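Local coordinates for protein cycloalternan-forming enzyme (Listeria monocytogenes serovar 1/2a, PDB 5F7U) that belongs to glycoside hydrolase family 31, with a TIM-barrel domain joined to several beta-rich domains, among them a family 6 carbohydrate-binding module, at residues Ser880-Ser885 with Tyr909-Val914; Glu861-Asp866 with Asn934-Ala939. The protein carries 1 engineered substitution. All blocks are in the same frame, centred on the assembly; numbering follows the deposited sequence.

Contact 1: Ser880-Ser885 with Tyr909-Val914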
loop_
_atom_site.group_PDB
_atom_site.type_symbol
_atom_site.label_atom_id
_atom_site.label_comp_id
_atom_site.label_asym_id
_atom_site.label_seq_id
_atom_site.Cartn_x
_atom_site.Cartn_y
_atom_site.Cartn_z
ATOM N N SER A 880 -19.198 -1.719 27.821
ATOM C CA SER A 880 -20.420 -2.260 28.445
ATOM C C SER A 880 -20.912 -1.318 29.511
ATOM O O SER A 880 -20.213 -0.380 29.878
ATOM C CB SER A 880 -20.150 -3.626 29.114
ATOM O OG SER A 880 -19.451 -3.468 30.351
ATOM N N THR A 881 -22.109 -1.587 30.036
ATOM C CA THR A 881 -22.547 -0.901 31.257
ATOM C C THR A 881 -21.773 -1.454 32.460
ATOM O O THR A 881 -21.038 -2.436 32.335
ATOM C CB THR A 881 -24.054 -1.049 31.493
ATOM O OG1 THR A 881 -24.369 -2.441 31.611
ATOM C CG2 THR A 881 -24.833 -0.415 30.348
ATOM N N GLU A 882 -21.964 -0.834 33.623
ATOM C CA GLU A 882 -21.223 -1.213 34.832
ATOM C C GLU A 882 -21.614 -2.591 35.372
ATOM O O GLU A 882 -22.789 -2.810 35.661
ATOM C CB GLU A 882 -21.432 -0.173 35.930
ATOM C CG GLU A 882 -20.539 -0.406 37.145
ATOM C CD GLU A 882 -20.552 0.752 38.129
ATOM O OE1 GLU A 882 -21.429 1.627 38.013
ATOM O OE2 GLU A 882 -19.686 0.781 39.028
ATOM N N PRO A 883 -20.630 -3.498 35.557
ATOM C CA PRO A 883 -20.942 -4.810 36.148
ATOM C C PRO A 883 -21.445 -4.734 37.580
ATOM O O PRO A 883 -21.175 -3.753 38.294
ATOM C CB PRO A 883 -19.583 -5.534 36.162
ATOM C CG PRO A 883 -18.727 -4.799 35.206
ATOM C CD PRO A 883 -19.185 -3.366 35.274
ATOM N N THR A 884 -22.164 -5.775 37.986
ATOM C CA THR A 884 -22.519 -5.964 39.391
ATOM C C THR A 884 -21.443 -6.777 40.118
ATOM O O THR A 884 -21.299 -6.668 41.334
ATOM C CB THR A 884 -23.895 -6.633 39.551
ATOM O OG1 THR A 884 -23.935 -7.842 38.789
ATOM C CG2 THR A 884 -24.994 -5.700 39.056
ATOM N N SER A 885 -20.716 -7.604 39.372
ATOM C CA SER A 885 -19.530 -8.302 39.873
ATOM C C SER A 885 -18.679 -8.763 38.710
ATOM O O SER A 885 -19.151 -8.838 37.566
ATOM C CB SER A 885 -19.907 -9.501 40.748
ATOM O OG SER A 885 -20.536 -10.511 39.981
ATOM N N TYR A 909 -11.424 -4.857 39.330
ATOM C CA TYR A 909 -12.115 -4.170 38.234
ATOM C C TYR A 909 -12.476 -2.731 38.571
ATOM O O TYR A 909 -12.580 -2.366 39.735
ATOM C CB TYR A 909 -13.324 -4.970 37.739
ATOM C CG TYR A 909 -14.573 -4.877 38.586
ATOM C CD1 TYR A 909 -14.718 -5.672 39.728
ATOM C CD2 TYR A 909 -15.637 -4.021 38.222
ATOM C CE1 TYR A 909 -15.874 -5.620 40.497
ATOM C CE2 TYR A 909 -16.803 -3.957 38.997
ATOM C CZ TYR A 909 -16.909 -4.755 40.131
ATOM O OH TYR A 909 -18.042 -4.708 40.911
ATOM N N TYR A 910 -12.647 -1.918 37.532
ATOM C CA TYR A 910 -12.945 -0.496 37.671
ATOM C C TYR A 910 -13.845 -0.103 36.515
ATOM O O TYR A 910 -13.694 -0.638 35.414
ATOM C CB TYR A 910 -11.645 0.316 37.654
ATOM C CG TYR A 910 -11.827 1.813 37.466
ATOM C CD1 TYR A 910 -12.224 2.633 38.535
ATOM C CD2 TYR A 910 -11.600 2.413 36.219
ATOM C CE1 TYR A 910 -12.390 4.005 38.362
ATOM C CE2 TYR A 910 -11.767 3.787 36.035
ATOM C CZ TYR A 910 -12.164 4.572 37.103
ATOM O OH TYR A 910 -12.323 5.924 36.919
ATOM N N TYR A 911 -14.754 0.841 36.739
ATOM C CA TYR A 911 -15.647 1.283 35.663
ATOM C C TYR A 911 -15.410 2.743 35.309
ATOM O O TYR A 911 -15.560 3.625 36.151
ATOM C CB TYR A 911 -17.122 1.017 36.017
ATOM C CG TYR A 911 -18.065 1.300 34.870
ATOM C CD1 TYR A 911 -18.115 0.446 33.758
ATOM C CD2 TYR A 911 -18.896 2.433 34.874
ATOM C CE1 TYR A 911 -18.964 0.708 32.705
ATOM C CE2 TYR A 911 -19.753 2.699 33.804
ATOM C CZ TYR A 911 -19.779 1.828 32.731
ATOM O OH TYR A 911 -20.617 2.054 31.664
ATOM N N ASP A 912 -15.026 2.980 34.052
ATOM C CA ASP A 912 -14.814 4.313 33.507
ATOM C C ASP A 912 -16.165 4.794 32.976
ATOM O O ASP A 912 -16.604 4.358 31.916
ATOM C CB ASP A 912 -13.758 4.218 32.389
ATOM C CG ASP A 912 -13.445 5.552 31.708
ATOM O OD1 ASP A 912 -14.201 6.544 31.827
ATOM O OD2 ASP A 912 -12.392 5.589 31.023
ATOM N N THR A 913 -16.821 5.694 33.717
ATOM C CA THR A 913 -18.161 6.185 33.327
ATOM C C THR A 913 -18.164 7.091 32.074
ATOM O O THR A 913 -19.198 7.229 31.408
ATOM C CB THR A 913 -18.875 6.933 34.474
ATOM O OG1 THR A 913 -18.218 8.178 34.713
ATOM C CG2 THR A 913 -18.864 6.112 35.760
ATOM N N VAL A 914 -17.021 7.713 31.772
ATOM C CA VAL A 914 -16.911 8.646 30.631
ATOM C C VAL A 914 -16.871 7.869 29.321
ATOM O O VAL A 914 -17.526 8.254 28.348
ATOM C CB VAL A 914 -15.678 9.579 30.760
ATOM C CG1 VAL A 914 -15.444 10.398 29.489
ATOM C CG2 VAL A 914 -15.876 10.521 31.938
HETATM O O HOH W 1 -23.314 1.803 33.445
HETATM O O HOH W 2 -19.705 -2.744 40.452
#
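Glu882 lies over one face of the Tyr911 ring, its CB 3.7 Å from the ring centroid and only 9° off the normal, a CH-pi contact. With chi1 at -172° Glu882 swings CG away from its own N, and the extended chain beyond it runs from over the ring centre toward the CG end of Tyr911, CG meeting CG at 3.8 Å; its carboxylate lies almost parallel to the ring, the planes 11° apart. The charged end is held from outside by a salt bridge between OE2 and Lys895. At the far end of the ring, Tyr911 OH is 3.0 Å from Ser880 O, which lies at the ring edge and in its plane; Asn916 OD1 also lies close to this hydroxyl. A water bound to Glu882 N reaches Tyr911 OH weakly. Farther along, Pro883 packs between the two tyrosines, its CD 4.2 Å from Tyr911 CD1 and its CB 4.3 Å from Tyr909 CE2. Tyr909 OH is joined to Pro883 O through a second water, 2.6 Å from the hydroxyl and in the plane of the ring. Behind this layer, Ser880 OG donates to Thr881 O at 2.7 Å and is also hydrogen-bonded with Thr918 OG1 of strand 917-922, a residue that touches both Pro883 and Tyr911. The contact thus lays the 880-885 loop, which leads from strand 874-879 to strand 885-888, over strand 908-912, an edge strand of a five-stranded mixed sheet in which 917-922 is its neighbour.

Contact 2: Glu861-Asp866 with Asn934-Ala939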
loop_
_atom_site.group_PDB
_atom_site.type_symbol
_atom_site.label_atom_id
_atom_site.label_comp_id
_atom_site.label_asym_id
_atom_site.label_seq_id
_atom_site.Cartn_x
_atom_site.Cartn_y
_atom_site.Cartn_z
ATOM N N GLU A 861 -27.026 -10.854 30.541
ATOM C CA GLU A 861 -26.225 -9.844 31.237
ATOM C C GLU A 861 -24.806 -10.300 31.585
ATOM O O GLU A 861 -24.326 -10.069 32.686
ATOM C CB GLU A 861 -26.974 -9.230 32.433
ATOM C CG GLU A 861 -28.210 -8.424 32.021
ATOM C CD GLU A 861 -28.832 -7.594 33.139
ATOM O OE1 GLU A 861 -29.662 -6.699 32.818
ATOM O OE2 GLU A 861 -28.524 -7.840 34.328
ATOM N N LYS A 862 -24.138 -10.917 30.612
ATOM C CA LYS A 862 -22.824 -11.529 30.816
ATOM C C LYS A 862 -21.910 -11.291 29.623
ATOM O O LYS A 862 -22.360 -11.256 28.495
ATOM C CB LYS A 862 -23.020 -13.030 31.020
ATOM C CG LYS A 862 -21.776 -13.798 31.414
ATOM C CD LYS A 862 -22.131 -15.256 31.701
ATOM C CE LYS A 862 -23.020 -15.374 32.925
ATOM N NZ LYS A 862 -23.366 -16.794 33.241
ATOM N N VAL A 863 -20.628 -11.068 29.903
ATOM C CA VAL A 863 -19.585 -11.114 28.883
ATOM C C VAL A 863 -18.501 -11.987 29.495
ATOM O O VAL A 863 -18.096 -11.768 30.635
ATOM C CB VAL A 863 -19.032 -9.715 28.522
ATOM C CG1 VAL A 863 -17.832 -9.819 27.576
ATOM C CG2 VAL A 863 -20.101 -8.880 27.825
ATOM N N SER A 864 -18.047 -12.978 28.739
ATOM C CA SER A 864 -16.979 -13.850 29.215
ATOM C C SER A 864 -15.741 -13.656 28.366
ATOM O O SER A 864 -15.833 -13.516 27.148
ATOM C CB SER A 864 -17.433 -15.307 29.201
ATOM O OG SER A 864 -18.615 -15.450 29.976
ATOM N N VAL A 865 -14.588 -13.601 29.023
ATOM C CA VAL A 865 -13.304 -13.490 28.323
ATOM C C VAL A 865 -12.436 -14.680 28.722
ATOM O O VAL A 865 -12.229 -14.934 29.919
ATOM C CB VAL A 865 -12.582 -12.160 28.626
ATOM C CG1 VAL A 865 -11.254 -12.074 27.856
ATOM C CG2 VAL A 865 -13.467 -10.976 28.266
ATOM N N ASP A 866 -11.976 -15.414 27.713
ATOM C CA ASP A 866 -11.091 -16.540 27.918
ATOM C C ASP A 866 -9.684 -16.069 27.625
ATOM O O ASP A 866 -9.306 -15.866 26.461
ATOM C CB ASP A 866 -11.498 -17.714 27.032
ATOM C CG ASP A 866 -12.790 -18.386 27.489
ATOM O OD1 ASP A 866 -13.311 -18.100 28.613
ATOM O OD2 ASP A 866 -13.290 -19.237 26.714
ATOM N N ASN A 934 -20.453 -9.865 35.148
ATOM C CA ASN A 934 -21.878 -10.111 35.450
ATOM C C ASN A 934 -22.684 -8.838 35.558
ATOM O O ASN A 934 -22.171 -7.801 35.971
ATOM C CB ASN A 934 -22.030 -10.878 36.759
ATOM C CG ASN A 934 -21.394 -12.250 36.706
ATOM O OD1 ASN A 934 -20.430 -12.531 37.438
ATOM N ND2 ASN A 934 -21.913 -13.111 35.845
ATOM N N GLY A 935 -23.957 -8.928 35.198
ATOM C CA GLY A 935 -24.863 -7.793 35.304
ATOM C C GLY A 935 -24.615 -6.686 34.298
ATOM O O GLY A 935 -25.013 -5.546 34.537
ATOM N N VAL A 936 -23.978 -7.018 33.177
ATOM C CA VAL A 936 -23.623 -6.013 32.149
ATOM C C VAL A 936 -24.574 -6.023 30.964
ATOM O O VAL A 936 -25.051 -7.072 30.551
ATOM C CB VAL A 936 -22.198 -6.214 31.594
ATOM C CG1 VAL A 936 -21.166 -5.911 32.672
ATOM C CG2 VAL A 936 -22.015 -7.630 31.039
ATOM N N ASN A 937 -24.828 -4.839 30.420
ATOM C CA ASN A 937 -25.527 -4.706 29.153
ATOM C C ASN A 937 -24.674 -4.016 28.119
ATOM O O ASN A 937 -23.593 -3.521 28.445
ATOM C CB ASN A 937 -26.841 -3.973 29.357
ATOM C CG ASN A 937 -27.873 -4.871 29.974
ATOM O OD1 ASN A 937 -28.285 -5.862 29.364
ATOM N ND2 ASN A 937 -28.295 -4.541 31.170
ATOM N N HIS A 938 -25.137 -4.033 26.871
ATOM C CA HIS A 938 -24.514 -3.224 25.816
ATOM C C HIS A 938 -24.323 -1.802 26.342
ATOM O O HIS A 938 -25.181 -1.286 27.067
ATOM C CB HIS A 938 -25.372 -3.227 24.546
ATOM C CG HIS A 938 -24.732 -2.517 23.390
ATOM N ND1 HIS A 938 -24.636 -1.142 23.320
ATOM C CD2 HIS A 938 -24.170 -2.992 22.255
ATOM C CE1 HIS A 938 -24.038 -0.803 22.190
ATOM N NE2 HIS A 938 -23.751 -1.904 21.525
ATOM N N ALA A 939 -23.194 -1.168 26.002
ATOM C CA ALA A 939 -22.889 0.150 26.557
ATOM C C ALA A 939 -23.977 1.167 26.209
ATOM O O ALA A 939 -24.671 0.996 25.202
ATOM C CB ALA A 939 -21.531 0.634 26.073
HETATM O O HOH W 3 -27.487 -4.970 35.826
HETATM O O HOH W 4 -21.971 -15.799 36.053
#
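Glu861 turns its CG anti to the carbonyl carbon (chi1 -65°) and then runs extended, which carries the carboxylate past Val936 to Asn937, whose own CG takes the same setting. The two side chains meet with carboxylate and amide planes 81° apart: Asn937 ND2 donates to Glu861 OE1 at 3.0 Å, with an N-H...O angle of 155°, approaching from above the carboxylate plane. A water that donates to Gly935 O also donates, weakly, to OE2 of Glu861. Glu861 also holds the 934-939 segment through its backbone. Its carbonyl oxygen accepts Val936 N at 3.1 Å, from well above the carbonyl plane, and a weak, bent bond from Gly935 N at 2.8 Å, so one oxygen holds two successive amides. In the other direction Glu861 CA lies 3.1 Å from Val936 O, a CA-H...O contact to a buried carbonyl that has no hydrogen-bond partner in the model. Lys862 and Asn934 form an antiparallel non-hydrogen-bonded pair; their side chains run alongside on the same face of the sheet, Lys862 CE 3.9 Å from Asn934 ND2, and a water accepts from Asn934 ND2 and, weakly, from Lys862 NZ. Val863 CG2 meets Val936 CG2 at 3.9 Å, the two side chains crossing nearly at a right angle. Glu861 and Lys862 together face Asp857 in a G1 beta bulge, at the entry to strand 862-867. That strand lies between strands 848-857 and 929-934 in an antiparallel sheet, and the contact joins Glu861 and the strand's start to the end of 929-934 and the loop that follows. Within that loop Asn937 also touches Val1060 and Lys1062 of strand 1054-1062.

In the fold
The centres of contact 1 and contact 2 are 10 Å apart, and the loops 880-885 and 934-939 bind each other directly. Thr881 OG1 lies 2.7 Å from Asn937 N and Thr884 N lies 2.9 Å from Asn934 O, both probable hydrogen bonds, while Pro883 CB packs on Asn934 O. Along the sequence both segments of contact 1 fall between those of contact 2. Together they join the edge of the mixed sheet to the six-stranded antiparallel sheet, and contact 2 reaches, through Asn937, strand 1054-1062, which overlaps the family 6 carbohydrate-binding module. Tyr911's side chain is about 10 Å from a bound magnesium ion, but neither contact supplies a ligand to the magnesium or glycan sites.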